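Local coordinates for PUM-HD domain-containing protein (Caenorhabditis elegans, PDB 7CGF) that binds RNA through the Pumilio-repeat domain that makes up this construct, and probably recognises the 3' untranslated regions of messenger RNAs, at residues Asp104-Phe115 / Lys137-Arg148. The protein carries 2 engineered substitutions. Numbering follows the deposited sequence.
Sequences DAIIDRVPEYAF and KILSQIRHVIHR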
ATOM      1  N   ASP A 104      18.713 -10.855  16.926  1.00 22.43           N
ATOM      2  CA  ASP A 104      19.740 -10.286  17.805  1.00 23.97           C
ATOM      3  C   ASP A 104      20.897  -9.700  17.010  1.00 21.05           C
ATOM      4  O   ASP A 104      21.514  -8.713  17.437  1.00 25.79           O
ATOM      5  CB  ASP A 104      20.296 -11.349  18.760  1.00 31.24           C
ATOM      6  CG  ASP A 104      19.400 -11.619  19.955  1.00 33.50           C
ATOM      7  OD1 ASP A 104      18.620 -10.737  20.368  1.00 36.22           O
ATOM      8  OD2 ASP A 104      19.505 -12.740  20.505  1.00 43.32           O
ATOM      9  N   ALA A 105      21.234 -10.318  15.875  1.00 19.39           N
ATOM     10  CA  ALA A 105      22.375  -9.892  15.083  1.00 22.24           C
ATOM     11  C   ALA A 105      22.127  -8.590  14.346  1.00 24.39           C
ATOM     12  O   ALA A 105      23.090  -7.898  13.996  1.00 25.55           O
ATOM     13  CB  ALA A 105      22.745 -10.973  14.068  1.00 22.31           C
ATOM     14  N   ILE A 106      20.872  -8.242  14.087  1.00 21.72           N
ATOM     15  CA  ILE A 106      20.565  -7.039  13.317  1.00 19.31           C
ATOM     16  C   ILE A 106      19.864  -5.978  14.129  1.00 23.37           C
ATOM     17  O   ILE A 106      19.676  -4.867  13.613  1.00 20.21           O
ATOM     18  CB  ILE A 106      19.712  -7.358  12.070  1.00 17.71           C
ATOM     19  CG1 ILE A 106      18.339  -7.889  12.499  1.00 18.84           C
ATOM     20  CG2 ILE A 106      20.466  -8.311  11.131  1.00 20.82           C
ATOM     21  CD1 ILE A 106      17.325  -8.058  11.354  1.00 20.63           C
ATOM     22  N   ILE A 107      19.473  -6.268  15.373  1.00 21.00           N
ATOM     23  CA  ILE A 107      18.499  -5.407  16.042  1.00 20.70           C
ATOM     24  C   ILE A 107      19.074  -4.016  16.275  1.00 23.69           C
ATOM     25  O   ILE A 107      18.367  -3.008  16.131  1.00 20.50           O
ATOM     26  CB  ILE A 107      18.004  -6.058  17.348  1.00 25.16           C
ATOM     27  CG1 ILE A 107      16.800  -5.284  17.900  1.00 25.51           C
ATOM     28  CG2 ILE A 107      19.107  -6.154  18.399  1.00 23.52           C
ATOM     29  CD1 ILE A 107      15.606  -5.243  16.954  1.00 23.44           C
ATOM     30  N   ASP A 108      20.366  -3.925  16.611  1.00 23.70           N
ATOM     31  CA  ASP A 108      20.919  -2.635  17.017  1.00 27.30           C
ATOM     32  C   ASP A 108      20.943  -1.621  15.880  1.00 26.22           C
ATOM     33  O   ASP A 108      20.930  -0.414  16.150  1.00 26.48           O
ATOM     34  CB  ASP A 108      22.332  -2.807  17.582  1.00 30.38           C
ATOM     35  CG  ASP A 108      22.357  -3.564  18.904  1.00 36.46           C
ATOM     36  OD1 ASP A 108      21.309  -3.666  19.575  1.00 38.66           O
ATOM     37  OD2 ASP A 108      23.446  -4.057  19.274  1.00 48.09           O
ATOM     38  N   ARG A 109      20.960  -2.068  14.624  1.00 22.42           N
ATOM     39  CA  ARG A 109      20.985  -1.162  13.483  1.00 24.26           C
ATOM     40  C   ARG A 109      19.694  -1.173  12.678  1.00 19.73           C
ATOM     41  O   ARG A 109      19.673  -0.640  11.560  1.00 20.40           O
ATOM     42  CB  ARG A 109      22.168  -1.493  12.572  1.00 26.50           C
ATOM     43  CG  ARG A 109      23.507  -1.236  13.241  1.00 29.70           C
ATOM     44  CD  ARG A 109      24.632  -1.088  12.244  1.00 31.52           C
ATOM     45  NE  ARG A 109      25.872  -0.748  12.935  1.00 46.99           N
ATOM     46  CZ  ARG A 109      27.063  -0.627  12.357  1.00 49.66           C
ATOM     47  NH1 ARG A 109      27.206  -0.814  11.049  1.00 45.57           N
ATOM     48  NH2 ARG A 109      28.120  -0.310  13.097  1.00 52.02           N
ATOM     49  N   VAL A 110      18.625  -1.761  13.208  1.00 19.09           N
ATOM     50  CA  VAL A 110      17.313  -1.700  12.562  1.00 18.17           C
ATOM     51  C   VAL A 110      16.943  -0.257  12.228  1.00 18.98           C
ATOM     52  O   VAL A 110      16.404  -0.014  11.138  1.00 18.83           O
ATOM     53  CB  VAL A 110      16.230  -2.382  13.418  1.00 17.77           C
ATOM     54  CG1 VAL A 110      14.831  -1.909  13.039  1.00 20.02           C
ATOM     55  CG2 VAL A 110      16.321  -3.906  13.265  1.00 18.88           C
ATOM     56  N   PRO A 111      17.198   0.734  13.093  1.00 20.73           N
ATOM     57  CA  PRO A 111      16.816   2.108  12.727  1.00 21.00           C
ATOM     58  C   PRO A 111      17.521   2.634  11.485  1.00 22.73           C
ATOM     59  O   PRO A 111      16.983   3.531  10.823  1.00 22.68           O
ATOM     60  CB  PRO A 111      17.179   2.914  13.983  1.00 20.98           C
ATOM     61  CG  PRO A 111      17.033   1.938  15.089  1.00 20.88           C
ATOM     62  CD  PRO A 111      17.645   0.678  14.496  1.00 21.12           C
ATOM     63  N   GLU A 112      18.696   2.105  11.136  1.00 20.01           N
ATOM     64  CA  GLU A 112      19.347   2.448   9.876  1.00 20.99           C
ATOM     65  C   GLU A 112      18.874   1.564   8.725  1.00 19.82           C
ATOM     66  O   GLU A 112      18.631   2.061   7.616  1.00 17.26           O
ATOM     67  CB  GLU A 112      20.876   2.334  10.021  1.00 22.41           C
ATOM     68  CG  GLU A 112      21.452   3.108  11.208  1.00 27.87           C
ATOM     69  CD  GLU A 112      22.850   2.628  11.628  1.00 41.82           C
ATOM     70  OE1 GLU A 112      23.605   2.091  10.781  1.00 42.20           O
ATOM     71  OE2 GLU A 112      23.195   2.790  12.819  1.00 49.24           O
ATOM     72  N   TYR A 113      18.748   0.256   8.975  1.00 18.52           N
ATOM     73  CA  TYR A 113      18.366  -0.690   7.930  1.00 16.25           C
ATOM     74  C   TYR A 113      17.009  -0.348   7.327  1.00 15.72           C
ATOM     75  O   TYR A 113      16.767  -0.623   6.145  1.00 14.15           O
ATOM     76  CB  TYR A 113      18.332  -2.121   8.493  1.00 13.46           C
ATOM     77  CG  TYR A 113      19.681  -2.648   8.980  1.00 16.05           C
ATOM     78  CD1 TYR A 113      20.879  -2.201   8.423  1.00 21.23           C
ATOM     79  CD2 TYR A 113      19.741  -3.571  10.015  1.00 17.51           C
ATOM     80  CE1 TYR A 113      22.117  -2.683   8.886  1.00 21.78           C
ATOM     81  CE2 TYR A 113      20.980  -4.067  10.479  1.00 19.36           C
ATOM     82  CZ  TYR A 113      22.149  -3.618   9.911  1.00 23.39           C
ATOM     83  OH  TYR A 113      23.362  -4.093  10.388  1.00 22.99           O
ATOM     84  N   ALA A 114      16.114   0.256   8.112  1.00 15.63           N
ATOM     85  CA  ALA A 114      14.768   0.503   7.595  1.00 16.91           C
ATOM     86  C   ALA A 114      14.779   1.427   6.382  1.00 17.02           C
ATOM     87  O   ALA A 114      13.871   1.356   5.538  1.00 17.45           O
ATOM     88  CB  ALA A 114      13.887   1.069   8.708  1.00 17.21           C
ATOM     89  N   PHE A 115      15.787   2.290   6.274  1.00 16.25           N
ATOM     90  CA  PHE A 115      15.889   3.267   5.198  1.00 18.27           C
ATOM     91  C   PHE A 115      16.697   2.783   4.010  1.00 17.59           C
ATOM     92  O   PHE A 115      16.781   3.502   3.002  1.00 17.78           O
ATOM     93  CB  PHE A 115      16.507   4.559   5.744  1.00 18.54           C
ATOM     94  CG  PHE A 115      15.660   5.216   6.776  1.00 18.76           C
ATOM     95  CD1 PHE A 115      15.762   4.863   8.110  1.00 15.91           C
ATOM     96  CD2 PHE A 115      14.731   6.160   6.401  1.00 18.74           C
ATOM     97  CE1 PHE A 115      14.942   5.456   9.071  1.00 23.45           C
ATOM     98  CE2 PHE A 115      13.914   6.748   7.348  1.00 19.29           C
ATOM     99  CZ  PHE A 115      14.013   6.405   8.673  1.00 20.83           C
ATOM    100  N   LYS A 137      10.001  -6.778  19.092  1.00 22.93           N
ATOM    101  CA  LYS A 137      11.381  -6.363  19.301  1.00 20.73           C
ATOM    102  C   LYS A 137      11.875  -5.498  18.147  1.00 22.36           C
ATOM    103  O   LYS A 137      12.510  -4.458  18.363  1.00 21.70           O
ATOM    104  CB  LYS A 137      12.261  -7.606  19.487  1.00 20.23           C
ATOM    105  CG  LYS A 137      13.679  -7.307  19.919  1.00 26.09           C
ATOM    106  CD  LYS A 137      14.453  -8.574  20.292  1.00 28.79           C
ATOM    107  CE  LYS A 137      15.924  -8.238  20.491  1.00 33.59           C
ATOM    108  NZ  LYS A 137      16.760  -9.423  20.816  1.00 37.39           N
ATOM    109  N   ILE A 138      11.569  -5.896  16.910  1.00 20.98           N
ATOM    110  CA  ILE A 138      11.940  -5.081  15.751  1.00 20.66           C
ATOM    111  C   ILE A 138      11.238  -3.728  15.798  1.00 22.32           C
ATOM    112  O   ILE A 138      11.858  -2.680  15.566  1.00 20.90           O
ATOM    113  CB  ILE A 138      11.633  -5.837  14.446  1.00 18.34           C
ATOM    114  CG1 ILE A 138      12.593  -7.020  14.310  1.00 19.58           C
ATOM    115  CG2 ILE A 138      11.741  -4.903  13.237  1.00 21.01           C
ATOM    116  CD1 ILE A 138      12.386  -7.806  13.030  1.00 19.12           C
ATOM    117  N   LEU A 139       9.934  -3.725  16.084  1.00 21.10           N
ATOM    118  CA  LEU A 139       9.190  -2.468  16.107  1.00 20.39           C
ATOM    119  C   LEU A 139       9.706  -1.531  17.187  1.00 24.09           C
ATOM    120  O   LEU A 139       9.663  -0.306  17.018  1.00 25.03           O
ATOM    121  CB  LEU A 139       7.700  -2.733  16.322  1.00 17.25           C
ATOM    122  CG  LEU A 139       6.972  -3.401  15.162  1.00 22.32           C
ATOM    123  CD1 LEU A 139       5.478  -3.507  15.440  1.00 24.91           C
ATOM    124  CD2 LEU A 139       7.245  -2.629  13.893  1.00 29.90           C
ATOM    125  N   SER A 140      10.204  -2.084  18.297  1.00 21.41           N
ATOM    126  CA  SER A 140      10.733  -1.250  19.373  1.00 24.43           C
ATOM    127  C   SER A 140      11.897  -0.385  18.895  1.00 24.92           C
ATOM    128  O   SER A 140      12.143   0.692  19.452  1.00 26.70           O
ATOM    129  CB  SER A 140      11.147  -2.127  20.557  1.00 26.14           C
ATOM    130  OG  SER A 140      12.442  -2.678  20.345  1.00 32.00           O
ATOM    131  N   GLN A 141      12.607  -0.828  17.857  1.00 22.50           N
ATOM    132  CA  GLN A 141      13.650  -0.019  17.236  1.00 19.97           C
ATOM    133  C   GLN A 141      13.078   0.938  16.198  1.00 22.43           C
ATOM    134  O   GLN A 141      13.516   2.091  16.103  1.00 25.36           O
ATOM    135  CB  GLN A 141      14.695  -0.933  16.596  1.00 25.32           C
ATOM    136  CG  GLN A 141      15.628  -1.556  17.611  1.00 24.75           C
ATOM    137  CD  GLN A 141      16.681  -0.564  18.073  1.00 27.23           C
ATOM    138  OE1 GLN A 141      16.376   0.415  18.743  1.00 37.34           O
ATOM    139  NE2 GLN A 141      17.935  -0.805  17.688  1.00 36.46           N
ATOM    140  N   ILE A 142      12.107   0.475  15.405  1.00 19.76           N
ATOM    141  CA  ILE A 142      11.417   1.345  14.453  1.00 21.40           C
ATOM    142  C   ILE A 142      10.824   2.553  15.167  1.00 22.14           C
ATOM    143  O   ILE A 142      10.734   3.646  14.586  1.00 22.29           O
ATOM    144  CB  ILE A 142      10.348   0.529  13.686  1.00 18.60           C
ATOM    145  CG1 ILE A 142      11.026  -0.528  12.800  1.00 20.42           C
ATOM    146  CG2 ILE A 142       9.460   1.421  12.838  1.00 22.75           C
ATOM    147  CD1 ILE A 142      11.881   0.045  11.702  1.00 24.68           C
ATOM    148  N   ARG A 143      10.452   2.380  16.443  1.00 24.33           N
ATOM    149  CA  ARG A 143       9.901   3.459  17.263  1.00 27.43           C
ATOM    150  C   ARG A 143      10.767   4.711  17.205  1.00 26.73           C
ATOM    151  O   ARG A 143      10.254   5.840  17.185  1.00 27.99           O
ATOM    152  CB  ARG A 143       9.787   2.976  18.711  1.00 29.64           C
ATOM    153  CG  ARG A 143       8.403   2.974  19.299  1.00 32.97           C
ATOM    154  CD  ARG A 143       8.434   2.413  20.717  1.00 35.59           C
ATOM    155  NE  ARG A 143       7.400   1.395  20.888  1.00 42.64           N
ATOM    156  CZ  ARG A 143       6.158   1.665  21.274  1.00 38.34           C
ATOM    157  NH1 ARG A 143       5.266   0.683  21.390  1.00 36.49           N
ATOM    158  NH2 ARG A 143       5.816   2.918  21.546  1.00 34.02           N
ATOM    159  N   HIS A 144      12.087   4.527  17.173  1.00 24.17           N
ATOM    160  CA  HIS A 144      13.017   5.645  17.270  1.00 27.25           C
ATOM    161  C   HIS A 144      13.064   6.500  16.015  1.00 25.18           C
ATOM    162  O   HIS A 144      13.563   7.632  16.081  1.00 25.54           O
ATOM    163  CB  HIS A 144      14.423   5.127  17.583  1.00 30.59           C
ATOM    164  CG  HIS A 144      14.489   4.336  18.842  1.00 31.68           C
ATOM    165  ND1 HIS A 144      15.078   3.093  18.916  1.00 34.16           N
ATOM    166  CD2 HIS A 144      14.010   4.601  20.079  1.00 35.66           C
ATOM    167  CE1 HIS A 144      14.975   2.633  20.149  1.00 32.55           C
ATOM    168  NE2 HIS A 144      14.322   3.525  20.872  1.00 42.47           N
ATOM    169  N   VAL A 145      12.584   5.989  14.880  1.00 18.28           N
ATOM    170  CA  VAL A 145      12.686   6.700  13.611  1.00 20.65           C
ATOM    171  C   VAL A 145      11.360   6.705  12.854  1.00 19.52           C
ATOM    172  O   VAL A 145      11.349   6.918  11.641  1.00 21.17           O
ATOM    173  CB  VAL A 145      13.802   6.096  12.726  1.00 20.54           C
ATOM    174  CG1 VAL A 145      15.182   6.368  13.326  1.00 23.16           C
ATOM    175  CG2 VAL A 145      13.609   4.577  12.577  1.00 19.05           C
ATOM    176  N   ILE A 146      10.232   6.558  13.559  1.00 20.06           N
ATOM    177  CA  ILE A 146       8.974   6.226  12.879  1.00 16.66           C
ATOM    178  C   ILE A 146       8.467   7.358  11.965  1.00 17.00           C
ATOM    179  O   ILE A 146       7.983   7.080  10.862  1.00 18.35           O
ATOM    180  CB  ILE A 146       7.920   5.770  13.911  1.00 18.61           C
ATOM    181  CG1 ILE A 146       6.593   5.397  13.239  1.00 16.50           C
ATOM    182  CG2 ILE A 146       7.719   6.821  15.002  1.00 22.70           C
ATOM    183  CD1 ILE A 146       6.682   4.296  12.171  1.00 20.75           C
ATOM    184  N   HIS A 147       8.564   8.639  12.370  1.00 19.73           N
ATOM    185  CA  HIS A 147       8.031   9.687  11.488  1.00 23.31           C
ATOM    186  C   HIS A 147       8.780   9.729  10.160  1.00 21.58           C
ATOM    187  O   HIS A 147       8.164   9.757   9.088  1.00 24.37           O
ATOM    188  CB  HIS A 147       8.060  11.071  12.152  1.00 25.02           C
ATOM    189  CG  HIS A 147       7.461  12.165  11.297  1.00 26.34           C
ATOM    190  ND1 HIS A 147       6.320  12.854  11.654  1.00 30.03           N
ATOM    191  CD2 HIS A 147       7.849  12.682  10.103  1.00 28.46           C
ATOM    192  CE1 HIS A 147       6.032  13.748  10.719  1.00 26.36           C
ATOM    193  NE2 HIS A 147       6.943  13.661   9.766  1.00 30.33           N
ATOM    194  N   ARG A 148      10.121   9.710  10.207  1.00 19.26           N
ATOM    195  CA  ARG A 148      10.880   9.749   8.966  1.00 20.76           C
ATOM    196  C   ARG A 148      10.698   8.458   8.184  1.00 17.19           C
ATOM    197  O   ARG A 148      10.643   8.471   6.947  1.00 19.23           O
ATOM    198  CB  ARG A 148      12.358  10.011   9.281  1.00 22.29           C
ATOM    199  CG  ARG A 148      13.233  10.256   8.055  1.00 29.64           C
ATOM    200  CD  ARG A 148      14.639  10.730   8.435  1.00 32.03           C
ATOM    201  NE  ARG A 148      15.212   9.955   9.537  1.00 32.41           N
ATOM    202  CZ  ARG A 148      16.127   9.000   9.392  1.00 29.04           C
ATOM    203  NH1 ARG A 148      16.596   8.701   8.192  1.00 29.62           N
ATOM    204  NH2 ARG A 148      16.582   8.349  10.452  1.00 29.59           N
TER
HETATM  205  O   HOH W   1      18.207   5.984  10.713  1.00 25.63           O
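Gln141 reaches across to Ile107 where, in the Pumilio (PUF) helical-repeat fold, the end of helix 99-106 and helix 110-113 meet helix 132-142 and the start of helix 146-150. Its chain bends at chi2 (-78°), which points an amide N-H at the Ile107 carbonyl oxygen: NE2 donates to Ile107 O at 2.7 Å, nearly straight (N-H...O 175°), with the acceptor in the amide plane. Val110 N donates to the same oxygen from the opposite face of its carbonyl plane, so two bonds grip it. Pro111 CD packs on the amide, 3.5 Å from Gln141 NE2. With alanine in place of Gln141 the amide is gone, which would probably leave Ile107 O with only Val110 N of these two donors and open a gap beside Pro111 CD and Ile107 CD1. Next along the contact the side chains are apolar. Val110 CG1 meets Ile142 CD1 at 3.8 Å, and Ile142 CD1 also touches Ala114 CB; Leu123 of helix 119-129 also packs on Val110. Pro111 CB and Phe115 CE1 both border Val145, whose CG2 comes to the ring's edge, 3.9 Å from CE1. At the far end the Arg148 chain, bent at chi3, lays its guanidinium flat on Phe115: the planes differ by 4° and Arg148 CZ sits 3.8 Å from the Phe115 ring centroid, a cation-pi stack. One water links the guanidinium to the Pro111 carbonyl, lying in the guanidinium plane at its edge, accepting from Arg148 NH2 at 2.9 Å and donating to Pro111 O at 2.7 Å.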